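Local coordinates for protein N-acylglucosamine 2-epimerase (Marinomonas mediterranea, PDB 5X32) that catalyses the reversible isomerization of D-mannose to D-fructose and, less efficiently, of D-lyxose to D-xylulose, at residues Gln83-Arg88 against Ile119-Asn124; Tyr113-Val118 against Glu138-Leu143. All coordinates share one frame; numbering follows the deposited sequence.

Contact 1 of 2, residues Gln83-Arg88 against Ile119-Asn124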
# COMPACT_ATOMS: atom_id res chain seq x y z
N GLN A 83 -13.14 -1.33 -15.93
CA GLN A 83 -14.28 -0.69 -16.56
C GLN A 83 -14.90 0.31 -15.59
O GLN A 83 -15.14 1.47 -15.95
CB GLN A 83 -15.31 -1.72 -17.01
CG GLN A 83 -14.89 -2.47 -18.26
CD GLN A 83 -15.80 -3.65 -18.56
OE1 GLN A 83 -16.86 -3.81 -17.96
NE2 GLN A 83 -15.36 -4.50 -19.50
N TYR A 84 -15.12 -0.13 -14.35
CA TYR A 84 -15.70 0.79 -13.36
C TYR A 84 -14.79 1.99 -13.12
O TYR A 84 -15.25 3.11 -12.88
CB TYR A 84 -15.92 0.09 -12.05
CG TYR A 84 -16.71 0.89 -11.05
CD1 TYR A 84 -18.09 1.00 -11.17
CD2 TYR A 84 -16.08 1.57 -10.02
CE1 TYR A 84 -18.82 1.73 -10.25
CE2 TYR A 84 -16.80 2.31 -9.11
CZ TYR A 84 -18.17 2.38 -9.22
OH TYR A 84 -18.88 3.13 -8.31
N LEU A 85 -13.49 1.74 -13.16
CA LEU A 85 -12.53 2.79 -12.89
C LEU A 85 -12.71 3.87 -13.94
O LEU A 85 -12.86 5.05 -13.62
CB LEU A 85 -11.10 2.25 -12.89
CG LEU A 85 -10.00 3.29 -12.66
CD1 LEU A 85 -10.19 4.04 -11.35
CD2 LEU A 85 -8.63 2.61 -12.69
N ARG A 86 -12.76 3.45 -15.20
CA ARG A 86 -12.69 4.40 -16.30
C ARG A 86 -14.03 5.06 -16.65
O ARG A 86 -14.06 6.19 -17.13
CB ARG A 86 -12.14 3.71 -17.54
CG ARG A 86 -10.85 2.99 -17.29
CD ARG A 86 -10.05 2.95 -18.55
NE ARG A 86 -9.61 4.30 -18.87
CZ ARG A 86 -9.53 4.77 -20.10
NH1 ARG A 86 -9.89 4.00 -21.12
NH2 ARG A 86 -9.12 6.02 -20.29
N GLN A 87 -15.13 4.37 -16.39
CA GLN A 87 -16.43 4.92 -16.80
C GLN A 87 -17.15 5.67 -15.69
O GLN A 87 -17.97 6.55 -15.96
CB GLN A 87 -17.31 3.80 -17.35
CG GLN A 87 -16.57 3.00 -18.40
CD GLN A 87 -17.34 1.80 -18.89
OE1 GLN A 87 -18.44 1.50 -18.41
NE2 GLN A 87 -16.75 1.08 -19.84
N ARG A 88 -16.84 5.31 -14.44
CA ARG A 88 -17.52 5.92 -13.31
C ARG A 88 -16.59 6.87 -12.57
O ARG A 88 -17.01 7.98 -12.20
CB ARG A 88 -18.06 4.85 -12.37
CG ARG A 88 -18.81 5.40 -11.20
CD ARG A 88 -19.81 6.42 -11.64
NE ARG A 88 -20.61 6.95 -10.55
CZ ARG A 88 -20.35 8.12 -9.98
NH1 ARG A 88 -19.33 8.85 -10.43
NH2 ARG A 88 -21.11 8.58 -8.99
N ILE A 119 -2.38 4.74 -11.28
CA ILE A 119 -1.23 4.23 -12.02
C ILE A 119 -0.93 2.77 -11.68
O ILE A 119 -0.68 1.95 -12.58
CB ILE A 119 0.03 5.09 -11.76
CG1 ILE A 119 -0.08 6.40 -12.53
CG2 ILE A 119 1.30 4.36 -12.18
CD1 ILE A 119 1.03 7.36 -12.24
N LEU A 120 -0.99 2.42 -10.40
CA LEU A 120 -0.77 1.04 -9.98
C LEU A 120 -1.75 0.09 -10.66
O LEU A 120 -1.36 -0.95 -11.23
CB LEU A 120 -0.88 0.92 -8.46
CG LEU A 120 -0.59 -0.47 -7.91
CD1 LEU A 120 0.90 -0.80 -8.00
CD2 LEU A 120 -1.13 -0.64 -6.50
N ALA A 121 -3.03 0.47 -10.61
CA ALA A 121 -4.08 -0.32 -11.24
C ALA A 121 -3.85 -0.44 -12.76
O ALA A 121 -3.99 -1.53 -13.31
CB ALA A 121 -5.45 0.29 -10.96
N TYR A 122 -3.47 0.65 -13.42
CA TYR A 122 -3.21 0.55 -14.87
C TYR A 122 -2.02 -0.35 -15.17
O TYR A 122 -2.09 -1.11 -16.15
CB TYR A 122 -3.00 1.94 -15.51
CG TYR A 122 -4.29 2.73 -15.62
CD1 TYR A 122 -5.51 2.07 -15.62
CD2 TYR A 122 -4.30 4.12 -15.65
CE1 TYR A 122 -6.70 2.76 -15.69
CE2 TYR A 122 -5.48 4.82 -15.73
CZ TYR A 122 -6.69 4.13 -15.75
OH TYR A 122 -7.89 4.80 -15.81
N SER A 123 -0.97 -0.31 -14.34
CA SER A 123 0.15 -1.24 -14.51
C SER A 123 -0.39 -2.65 -14.52
O SER A 123 -0.16 -3.42 -15.46
CB SER A 123 1.19 -1.12 -13.39
OG SER A 123 1.76 0.16 -13.33
N ASN A 124 -1.19 -2.98 -13.52
CA ASN A 124 -1.69 -4.35 -13.44
C ASN A 124 -2.57 -4.72 -14.65
O ASN A 124 -2.49 -5.86 -15.18
CB ASN A 124 -2.42 -4.55 -12.12
CG ASN A 124 -1.46 -4.83 -10.99
OD1 ASN A 124 -1.10 -5.98 -10.74
ND2 ASN A 124 -0.98 -3.76 -10.33

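Contact 2 of 2, residues Tyr113-Val118 against Glu138-Leu143. With PO4 (phosphate ion), chain C.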
# COMPACT_ATOMS: atom_id res chain seq x y z
N TYR A 113 -2.39 10.74 -3.89
CA TYR A 113 -2.49 9.37 -3.40
C TYR A 113 -3.34 8.48 -4.33
O TYR A 113 -2.92 7.39 -4.79
CB TYR A 113 -3.08 9.40 -1.99
CG TYR A 113 -3.09 8.09 -1.22
CD1 TYR A 113 -4.13 7.18 -1.37
CD2 TYR A 113 -2.09 7.79 -0.32
CE1 TYR A 113 -4.14 6.00 -0.68
CE2 TYR A 113 -2.10 6.60 0.38
CZ TYR A 113 -3.12 5.71 0.20
OH TYR A 113 -3.13 4.54 0.90
N GLY A 114 -4.52 9.01 -4.66
CA GLY A 114 -5.43 8.37 -5.58
C GLY A 114 -4.78 8.14 -6.93
O GLY A 114 -4.83 7.03 -7.46
N LEU A 115 -4.16 9.17 -7.48
CA LEU A 115 -3.52 9.06 -8.78
C LEU A 115 -2.44 7.96 -8.79
O LEU A 115 -2.32 7.20 -9.76
CB LEU A 115 -2.92 10.41 -9.19
CG LEU A 115 -3.92 11.47 -9.67
CD1 LEU A 115 -3.16 12.71 -10.14
CD2 LEU A 115 -4.85 10.95 -10.77
N ALA A 116 -1.68 7.87 -7.69
CA ALA A 116 -0.69 6.81 -7.57
C ALA A 116 -1.40 5.47 -7.70
O ALA A 116 -0.99 4.63 -8.50
CB ALA A 116 0.09 6.90 -6.24
N PHE A 117 -2.49 5.29 -6.98
CA PHE A 117 -3.13 3.98 -7.07
C PHE A 117 -3.80 3.75 -8.43
O PHE A 117 -3.95 2.60 -8.88
CB PHE A 117 -4.11 3.78 -5.92
CG PHE A 117 -3.48 3.17 -4.72
CD1 PHE A 117 -3.08 1.85 -4.73
CD2 PHE A 117 -3.27 3.91 -3.57
CE1 PHE A 117 -2.47 1.28 -3.62
CE2 PHE A 117 -2.66 3.35 -2.45
CZ PHE A 117 -2.27 2.02 -2.48
N VAL A 118 -4.16 4.84 -9.12
CA VAL A 118 -4.69 4.74 -10.47
C VAL A 118 -3.60 4.20 -11.40
O VAL A 118 -3.84 3.26 -12.19
CB VAL A 118 -5.21 6.11 -10.98
CG1 VAL A 118 -5.46 6.07 -12.49
CG2 VAL A 118 -6.50 6.48 -10.27
N GLU A 138 0.72 6.32 -19.14
CA GLU A 138 1.43 7.44 -19.73
C GLU A 138 0.58 8.70 -19.59
O GLU A 138 1.11 9.77 -19.28
CB GLU A 138 1.78 7.12 -21.19
CG GLU A 138 2.13 8.29 -22.09
CD GLU A 138 2.32 7.83 -23.54
OE1 GLU A 138 2.77 6.69 -23.78
OE2 GLU A 138 1.97 8.62 -24.44
N VAL A 139 -0.74 8.56 -19.75
CA VAL A 139 -1.61 9.72 -19.63
C VAL A 139 -1.58 10.22 -18.19
O VAL A 139 -1.38 11.41 -17.93
CB VAL A 139 -3.08 9.43 -19.99
CG1 VAL A 139 -3.95 10.68 -19.68
CG2 VAL A 139 -3.23 8.98 -21.43
N THR A 140 -1.74 9.28 -17.26
CA THR A 140 -1.92 9.64 -15.86
C THR A 140 -0.66 10.27 -15.31
O THR A 140 -0.70 11.28 -14.59
CB THR A 140 -2.33 8.42 -15.03
OG1 THR A 140 -3.46 7.81 -15.65
CG2 THR A 140 -2.70 8.84 -13.61
N TYR A 141 0.47 9.72 -15.73
CA TYR A 141 1.74 10.30 -15.33
C TYR A 141 1.79 11.78 -15.73
O TYR A 141 2.19 12.63 -14.92
CB TYR A 141 2.92 9.52 -15.96
CG TYR A 141 4.26 10.01 -15.50
CD1 TYR A 141 4.92 11.03 -16.17
CD2 TYR A 141 4.88 9.47 -14.37
CE1 TYR A 141 6.15 11.48 -15.75
CE2 TYR A 141 6.10 9.92 -13.94
CZ TYR A 141 6.74 10.93 -14.63
OH TYR A 141 7.97 11.39 -14.20
N ASP A 142 1.29 12.12 -16.92
CA ASP A 142 1.42 13.50 -17.34
C ASP A 142 0.42 14.40 -16.62
O ASP A 142 0.76 15.55 -16.31
CB ASP A 142 1.26 13.65 -18.86
CG ASP A 142 2.09 12.65 -19.63
OD1 ASP A 142 3.33 12.63 -19.45
OD2 ASP A 142 1.51 11.96 -20.49
N LEU A 143 -0.73 13.84 -16.25
CA LEU A 143 -1.67 14.58 -15.43
C LEU A 143 -0.96 15.01 -14.15
O LEU A 143 -1.10 16.14 -13.69
CB LEU A 143 -2.89 13.74 -15.11
CG LEU A 143 -3.84 14.32 -14.08
CD1 LEU A 143 -4.48 15.60 -14.56
CD2 LEU A 143 -4.93 13.31 -13.77
P PO4 C . -0.81 3.86 3.68
O1 PO4 C . -0.35 5.29 3.49
O2 PO4 C . -1.31 3.68 5.11
O3 PO4 C . 0.30 2.84 3.45
O4 PO4 C . -1.90 3.63 2.67

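Contact 1 of 2, residues Gln83-Arg88 against Ile119-Asn124
Y122 reaches out from helix 112-127 and brings its hydroxyl between the side chains of L85 and R86 of helix 72-89. The two helices belong to the (alpha/alpha)6 barrel of the N-acylglucosamine 2-epimerase family. Their short segments stand well apart, with axes 11.8 Å from each other at closest approach and N-to-C directions 130° apart. Long side chains therefore do the bridging. The Y122 CG lies beside the backbone N and anti to the carbonyl carbon (chi1 -73°), and its ring extends from there toward 83-88. L85 comes to the ring at a slant, directed neither squarely at the face nor at the edge. One methyl does most of the work: L85 CD2 lies 3.6 Å from Y122 CE1. The same methyl is 4.3 Å from A121 CB, so it sits where the Y122 ring and A121 of helix 112-127 adjoin. L85 also packs on L52 of helix 52-69.

R86 meets the phenol end of the tyrosine. A bend in the R86 chain brings NE toward the hydroxyl, and the side chain runs nearly at right angles to Y122. The hydroxyl lies at the edge of the guanidinium, near its plane, while the guanidinium and ring planes are 83° apart. The charged group also makes a cation-pi contact with W136, whose ring meets that of Y122. The Y122 hydroxyl is hydrogen-bonded to the Y96 hydroxyl, which gives this largely buried polar end a partner. Beside that bond, R86 NE stands 3.5 Å from Y122 OH.

Contact 2 of 2, residues Tyr113-Val118 against Glu138-Leu143
Helices 112-127 and 133-147 follow one another in the chain and form an antiparallel helical hairpin, and this contact joins them through side-chain methyl groups. The axes of the two short segments are 10.1 Å apart at closest approach, and their directions differ by 162°. L115 sends its CD2 methyl between two residues of the other helix. It lies 3.8 Å from L143 CD2, where the two leucines cross at about a right angle, and 4.1 Å from T140 CG2. One turn further along, V118 CG1 is also 4.1 Å from T140 CG2, so the threonine methyl is shared by L115 and V118. The T140 methyl stands anti to the backbone N, which directs it at the partner helix. The T140 hydroxyl turns back along its own helix and is hydrogen-bonded to W136 O. Y96 packs on L115 and V118, and W164 on L143.

Y113 points elsewhere. Its hydroxyl is modelled hydrogen-bonded to O4 of a phosphate ion, probably from the crystallisation liquor, at a distance too short to be taken literally. H178 also binds the ion. Such paired antiparallel helices are the building unit of the (alpha/alpha)6 barrel, the fold of the six-hairpin glycosidase-like clan.

Overall arrangement
Helix 112-127 takes part in both contacts. Its 113-118 part packs on helix 133-147 in contact 2, and the next turns, 119-124, face helix 72-89 in contact 1. The two centres are 10 Å apart. The contacts touch directly around T140: its OG1 lies 3.6 Å from Y122 CE2, and its CG2 is 3.7 Å from I119 CG1. The three helices thus share continuous packing. Both contacts lie away from H251 and H380, the probable proton donor/acceptors. The face of 113-118 that carries Y113 and F117 nevertheless reaches toward the phosphate and H178. F117 also meets Y379, next to H380 in sequence, edge-to-face.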